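Local coordinates for putative cytoplasmic protein (Salmonella typhimurium, PDB 2GK3), which is of unknown function but forms hexamers and probably belongs to the class I glutamine amidotransferase-like superfamily, at residues Val13-Ile25 with Ser35-Glu47. Numbering follows the deposited sequence. Where two conformers were deposited one is given.
Sequences VLFIGESWHIHMI and SSKYEEGATWLLE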
loop_
_atom_site.group_PDB
_atom_site.type_symbol
_atom_site.label_atom_id
_atom_site.label_comp_id
_atom_site.label_asym_id
_atom_site.label_seq_id
_atom_site.Cartn_x
_atom_site.Cartn_y
_atom_site.Cartn_z
ATOM N N VAL E 13 -26.770 -24.441 7.451
ATOM C CA VAL E 13 -26.540 -22.987 7.421
ATOM C C VAL E 13 -25.291 -22.628 6.608
ATOM O O VAL E 13 -24.244 -23.247 6.781
ATOM C CB VAL E 13 -26.424 -22.417 8.855
ATOM C CG1 VAL E 13 -26.024 -20.917 8.849
ATOM C CG2 VAL E 13 -27.718 -22.636 9.622
ATOM N N LEU E 14 -25.413 -21.634 5.727
ATOM C CA LEU E 14 -24.283 -21.076 4.985
ATOM C C LEU E 14 -23.752 -19.868 5.749
ATOM O O LEU E 14 -24.468 -18.898 5.943
ATOM C CB LEU E 14 -24.734 -20.649 3.582
ATOM C CG LEU E 14 -23.794 -20.635 2.369
ATOM C CD1 LEU E 14 -24.127 -19.458 1.491
ATOM C CD2 LEU E 14 -22.298 -20.622 2.703
ATOM N N PHE E 15 -22.511 -19.925 6.208
ATOM C CA PHE E 15 -21.938 -18.804 6.944
ATOM C C PHE E 15 -20.938 -18.067 6.043
ATOM O O PHE E 15 -19.910 -18.631 5.665
ATOM C CB PHE E 15 -21.273 -19.293 8.238
ATOM C CG PHE E 15 -20.850 -18.173 9.176
ATOM C CD1 PHE E 15 -21.556 -17.926 10.343
ATOM C CD2 PHE E 15 -19.739 -17.377 8.886
ATOM C CE1 PHE E 15 -21.172 -16.897 11.197
ATOM C CE2 PHE E 15 -19.349 -16.349 9.729
ATOM C CZ PHE E 15 -20.059 -16.106 10.882
ATOM N N ILE E 16 -21.247 -16.818 5.688
ATOM C CA ILE E 16 -20.407 -16.050 4.790
ATOM C C ILE E 16 -19.630 -14.945 5.511
ATOM O O ILE E 16 -20.185 -14.155 6.287
ATOM C CB ILE E 16 -21.210 -15.453 3.624
ATOM C CG1 ILE E 16 -22.152 -16.497 3.006
ATOM C CG2 ILE E 16 -20.277 -14.898 2.573
ATOM C CD1 ILE E 16 -23.101 -15.933 1.922
ATOM N N GLY E 17 -18.329 -14.904 5.269
ATOM C CA GLY E 17 -17.529 -13.747 5.645
ATOM C C GLY E 17 -16.488 -14.071 6.669
ATOM O O GLY E 17 -15.902 -15.127 6.625
ATOM N N GLU E 18 -16.253 -13.142 7.587
ATOM C CA GLU E 18 -15.350 -13.362 8.736
ATOM C C GLU E 18 -13.945 -13.849 8.361
ATOM O O GLU E 18 -13.343 -14.663 9.058
ATOM C CB GLU E 18 -16.007 -14.280 9.790
ATOM C CG GLU E 18 -17.070 -13.597 10.623
ATOM C CD GLU E 18 -16.518 -12.505 11.535
ATOM O OE1 GLU E 18 -15.311 -12.530 11.872
ATOM O OE2 GLU E 18 -17.302 -11.611 11.920
ATOM N N SER E 19 -13.424 -13.312 7.261
ATOM C CA SER E 19 -12.042 -13.558 6.868
ATOM C C SER E 19 -11.425 -12.307 6.272
ATOM O O SER E 19 -12.135 -11.452 5.746
ATOM C CB SER E 19 -11.967 -14.711 5.872
ATOM O OG SER E 19 -12.672 -14.398 4.703
ATOM N N TRP E 20 -10.105 -12.204 6.366
ATOM C CA TRP E 20 -9.398 -11.055 5.836
ATOM C C TRP E 20 -7.933 -11.372 5.528
ATOM O O TRP E 20 -7.376 -12.344 6.045
ATOM C CB TRP E 20 -9.518 -9.847 6.786
ATOM C CG TRP E 20 -9.093 -10.167 8.164
ATOM C CD1 TRP E 20 -7.809 -10.181 8.635
ATOM C CD2 TRP E 20 -9.928 -10.536 9.270
ATOM N NE1 TRP E 20 -7.796 -10.526 9.964
ATOM C CE2 TRP E 20 -9.081 -10.754 10.376
ATOM C CE3 TRP E 20 -11.305 -10.696 9.434
ATOM C CZ2 TRP E 20 -9.567 -11.131 11.626
ATOM C CZ3 TRP E 20 -11.785 -11.070 10.664
ATOM C CH2 TRP E 20 -10.922 -11.286 11.746
ATOM N N HIS E 21 -7.319 -10.516 4.706
ATOM C CA HIS E 21 -5.932 -10.649 4.254
ATOM C C HIS E 21 -5.186 -9.334 4.543
ATOM O O HIS E 21 -5.285 -8.385 3.755
ATOM C CB HIS E 21 -5.895 -10.899 2.730
ATOM C CG HIS E 21 -6.196 -12.308 2.308
ATOM N ND1 HIS E 21 -7.455 -12.723 1.934
ATOM C CD2 HIS E 21 -5.386 -13.380 2.136
ATOM C CE1 HIS E 21 -7.418 -13.997 1.583
ATOM N NE2 HIS E 21 -6.173 -14.421 1.697
ATOM N N ILE E 22 -4.441 -9.255 5.649
ATOM C CA ILE E 22 -3.722 -8.014 5.968
ATOM C C ILE E 22 -2.417 -7.974 5.207
ATOM O O ILE E 22 -1.649 -8.932 5.221
ATOM C CB ILE E 22 -3.428 -7.784 7.485
ATOM C CG1 ILE E 22 -4.704 -7.811 8.334
ATOM C CG2 ILE E 22 -2.729 -6.447 7.701
ATOM C CD1 ILE E 22 -4.906 -9.123 9.035
ATOM N N HIS E 23 -2.183 -6.855 4.530
ATOM C CA HIS E 23 -0.850 -6.503 4.119
ATOM C C HIS E 23 -0.299 -5.511 5.144
ATOM O O HIS E 23 -0.887 -4.468 5.355
ATOM C CB HIS E 23 -0.873 -5.912 2.721
ATOM C CG HIS E 23 0.490 -5.631 2.176
ATOM N ND1 HIS E 23 1.437 -6.620 2.002
ATOM C CD2 HIS E 23 1.074 -4.470 1.791
ATOM C CE1 HIS E 23 2.545 -6.079 1.529
ATOM N NE2 HIS E 23 2.351 -4.776 1.389
HETATM N N MSE E 24 0.805 -5.853 5.809
HETATM C CA MSE E 24 1.447 -4.919 6.768
HETATM C C MSE E 24 2.724 -4.360 6.236
HETATM O O MSE E 24 3.658 -5.108 5.964
HETATM C CB MSE E 24 1.858 -5.602 8.053
HETATM C CG MSE E 24 0.812 -6.317 8.774
HETATM SE SE MSE E 24 1.456 -6.624 10.550
HETATM C CE MSE E 24 0.127 -7.960 10.784
ATOM N N ILE E 25 2.785 -3.046 6.164
ATOM C CA ILE E 25 3.965 -2.347 5.753
ATOM C C ILE E 25 4.636 -1.828 7.032
ATOM O O ILE E 25 4.071 -0.977 7.736
ATOM C CB ILE E 25 3.602 -1.181 4.795
ATOM C CG1 ILE E 25 2.901 -1.717 3.512
ATOM C CG2 ILE E 25 4.828 -0.327 4.486
ATOM C CD1 ILE E 25 2.187 -0.636 2.651
ATOM N N SER E 35 4.910 -7.780 5.731
ATOM C CA SER E 35 4.502 -9.140 6.050
ATOM C C SER E 35 3.010 -9.247 5.743
ATOM O O SER E 35 2.265 -8.269 5.904
ATOM C CB SER E 35 4.817 -9.517 7.504
ATOM O OG SER E 35 4.148 -8.681 8.441
ATOM N N SER E 36 2.581 -10.411 5.259
ATOM C CA SER E 36 1.197 -10.551 4.846
ATOM C C SER E 36 0.563 -11.668 5.616
ATOM O O SER E 36 1.163 -12.709 5.812
ATOM C CB SER E 36 1.047 -10.739 3.328
ATOM O OG SER E 36 1.364 -9.530 2.665
ATOM N N LYS E 37 -0.680 -11.429 6.026
ATOM C CA LYS E 37 -1.285 -12.203 7.084
ATOM C C LYS E 37 -2.758 -12.505 6.755
ATOM O O LYS E 37 -3.599 -11.592 6.732
ATOM C CB LYS E 37 -1.154 -11.419 8.412
ATOM C CG LYS E 37 -1.520 -12.229 9.638
ATOM C CD LYS E 37 -1.507 -11.389 10.929
ATOM C CE LYS E 37 -1.699 -12.326 12.114
ATOM N NZ LYS E 37 -1.981 -11.583 13.373
ATOM N N TYR E 38 -3.049 -13.776 6.477
ATOM C CA TYR E 38 -4.427 -14.269 6.468
ATOM C C TYR E 38 -4.925 -14.638 7.892
ATOM O O TYR E 38 -4.163 -15.163 8.706
ATOM C CB TYR E 38 -4.550 -15.459 5.522
ATOM C CG TYR E 38 -5.950 -15.996 5.393
ATOM C CD1 TYR E 38 -6.949 -15.250 4.754
ATOM C CD2 TYR E 38 -6.282 -17.251 5.889
ATOM C CE1 TYR E 38 -8.251 -15.736 4.622
ATOM C CE2 TYR E 38 -7.589 -17.754 5.770
ATOM C CZ TYR E 38 -8.565 -16.987 5.142
ATOM O OH TYR E 38 -9.849 -17.461 5.012
ATOM N N GLU E 39 -6.190 -14.333 8.190
ATOM C CA GLU E 39 -6.839 -14.779 9.430
ATOM C C GLU E 39 -8.298 -15.023 9.148
ATOM O O GLU E 39 -8.873 -14.452 8.216
ATOM C CB GLU E 39 -6.746 -13.761 10.588
ATOM C CG GLU E 39 -5.435 -12.982 10.736
ATOM C CD GLU E 39 -5.418 -12.112 11.987
ATOM O OE1 GLU E 39 -5.216 -12.682 13.081
ATOM O OE2 GLU E 39 -5.603 -10.866 11.891
ATOM N N GLU E 40 -8.895 -15.893 9.955
ATOM C CA GLU E 40 -10.331 -16.074 9.973
ATOM C C GLU E 40 -10.833 -15.667 11.345
ATOM O O GLU E 40 -10.206 -15.984 12.350
ATOM C CB GLU E 40 -10.681 -17.506 9.633
ATOM C CG GLU E 40 -10.366 -17.788 8.191
ATOM C CD GLU E 40 -10.700 -19.186 7.752
ATOM O OE1 GLU E 40 -10.691 -19.411 6.529
ATOM O OE2 GLU E 40 -10.977 -20.050 8.611
ATOM N N GLY E 41 -11.957 -14.950 11.374
ATOM C CA GLY E 41 -12.377 -14.222 12.558
ATOM C C GLY E 41 -13.394 -14.878 13.461
ATOM O O GLY E 41 -13.543 -14.456 14.611
ATOM N N ALA E 42 -14.086 -15.897 12.944
ATOM C CA ALA E 42 -15.185 -16.558 13.666
ATOM C C ALA E 42 -14.972 -18.059 13.962
ATOM O O ALA E 42 -15.936 -18.812 14.117
ATOM C CB ALA E 42 -16.524 -16.322 12.952
ATOM N N THR E 43 -13.721 -18.483 14.070
ATOM C CA THR E 43 -13.394 -19.883 14.374
ATOM C C THR E 43 -14.148 -20.393 15.616
ATOM O O THR E 43 -14.755 -21.471 15.586
ATOM C CB THR E 43 -11.847 -20.063 14.473
ATOM O OG1 THR E 43 -11.252 -19.612 13.241
ATOM C CG2 THR E 43 -11.441 -21.531 14.696
ATOM N N TRP E 44 -14.144 -19.595 16.687
ATOM C CA TRP E 44 -14.903 -19.901 17.903
ATOM C C TRP E 44 -16.395 -20.140 17.667
ATOM O O TRP E 44 -16.931 -21.204 18.019
ATOM C CB TRP E 44 -14.719 -18.790 18.940
ATOM C CG TRP E 44 -15.499 -18.991 20.221
ATOM C CD1 TRP E 44 -16.423 -18.143 20.758
ATOM C CD2 TRP E 44 -15.407 -20.106 21.124
ATOM N NE1 TRP E 44 -16.911 -18.651 21.944
ATOM C CE2 TRP E 44 -16.304 -19.855 22.191
ATOM C CE3 TRP E 44 -14.642 -21.283 21.143
ATOM C CZ2 TRP E 44 -16.462 -20.742 23.266
ATOM C CZ3 TRP E 44 -14.801 -22.169 22.202
ATOM C CH2 TRP E 44 -15.703 -21.893 23.254
ATOM N N LEU E 45 -17.063 -19.142 17.098
ATOM C CA LEU E 45 -18.474 -19.248 16.797
ATOM C C LEU E 45 -18.755 -20.520 15.993
ATOM O O LEU E 45 -19.621 -21.305 16.359
ATOM C CB LEU E 45 -18.937 -18.032 15.996
ATOM C CG LEU E 45 -20.394 -17.559 16.068
ATOM C CD1 LEU E 45 -20.813 -16.942 14.744
ATOM C CD2 LEU E 45 -21.399 -18.623 16.493
ATOM N N LEU E 46 -18.028 -20.718 14.898
ATOM C CA LEU E 46 -18.264 -21.875 14.028
ATOM C C LEU E 46 -18.099 -23.216 14.768
ATOM O O LEU E 46 -18.813 -24.166 14.482
ATOM C CB LEU E 46 -17.369 -21.810 12.773
ATOM C CG LEU E 46 -17.555 -20.598 11.844
ATOM C CD1 LEU E 46 -16.421 -20.500 10.843
ATOM C CD2 LEU E 46 -18.913 -20.617 11.139
ATOM N N GLU E 47 -17.176 -23.267 15.722
ATOM C CA GLU E 47 -16.998 -24.434 16.563
ATOM C C GLU E 47 -18.210 -24.667 17.459
ATOM O O GLU E 47 -18.619 -25.800 17.680
ATOM C CB GLU E 47 -15.712 -24.290 17.386
ATOM C CG GLU E 47 -15.332 -25.489 18.236
ATOM C CD GLU E 47 -15.397 -26.809 17.486
ATOM O OE1 GLU E 47 -15.151 -26.829 16.256
ATOM O OE2 GLU E 47 -15.702 -27.832 18.134
HETATM O O HOH W 1 -13.829 -17.475 10.331
#
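Trp-20 and Glu-39 face each other as a hydrogen-bonded pair in the antiparallel hairpin formed by 19-25 and 35-40. Placed between the backbone N and the carbonyl carbon (chi1 54°), the indole leans over the partner strand: its NE1 bonds Glu-39 OE2 at 2.9 Å, and OE2 lies in the indole plane, whereas NE1 meets the carboxylate from above its plane. Trp-20 CH2 rests 3.4 Å from Gly-41 CA. Around partly exposed Trp-20, Lys-37 and Glu-39 the contact is looser, Lys-37 NZ adding only a weak, 3.4 Å salt bridge to Glu-39 OE1. On the other face of the hairpin, the His-21 and Tyr-38 rings meet obliquely. Farther out, His-23 ND1 donates within its ring plane to Ser-36 OG (3.0 Å), which also bonds Ser-27 of a neighbouring subunit. The tight apolar end lies at the domain body, where Leu-46 CD2 sits over one face of Phe-15, 3.7 Å from its CG, and Leu-45 CD1 approaches Phe-15 CE1. Between these regions Glu-18 O takes Gly-41 N at 2.7 Å and a water shared with Ala-42 N. Residues 21-25 also pair with a strand of another subunit; this ladder and the Ser-36 bond are consistent with a hairpin that takes part in hexamer assembly.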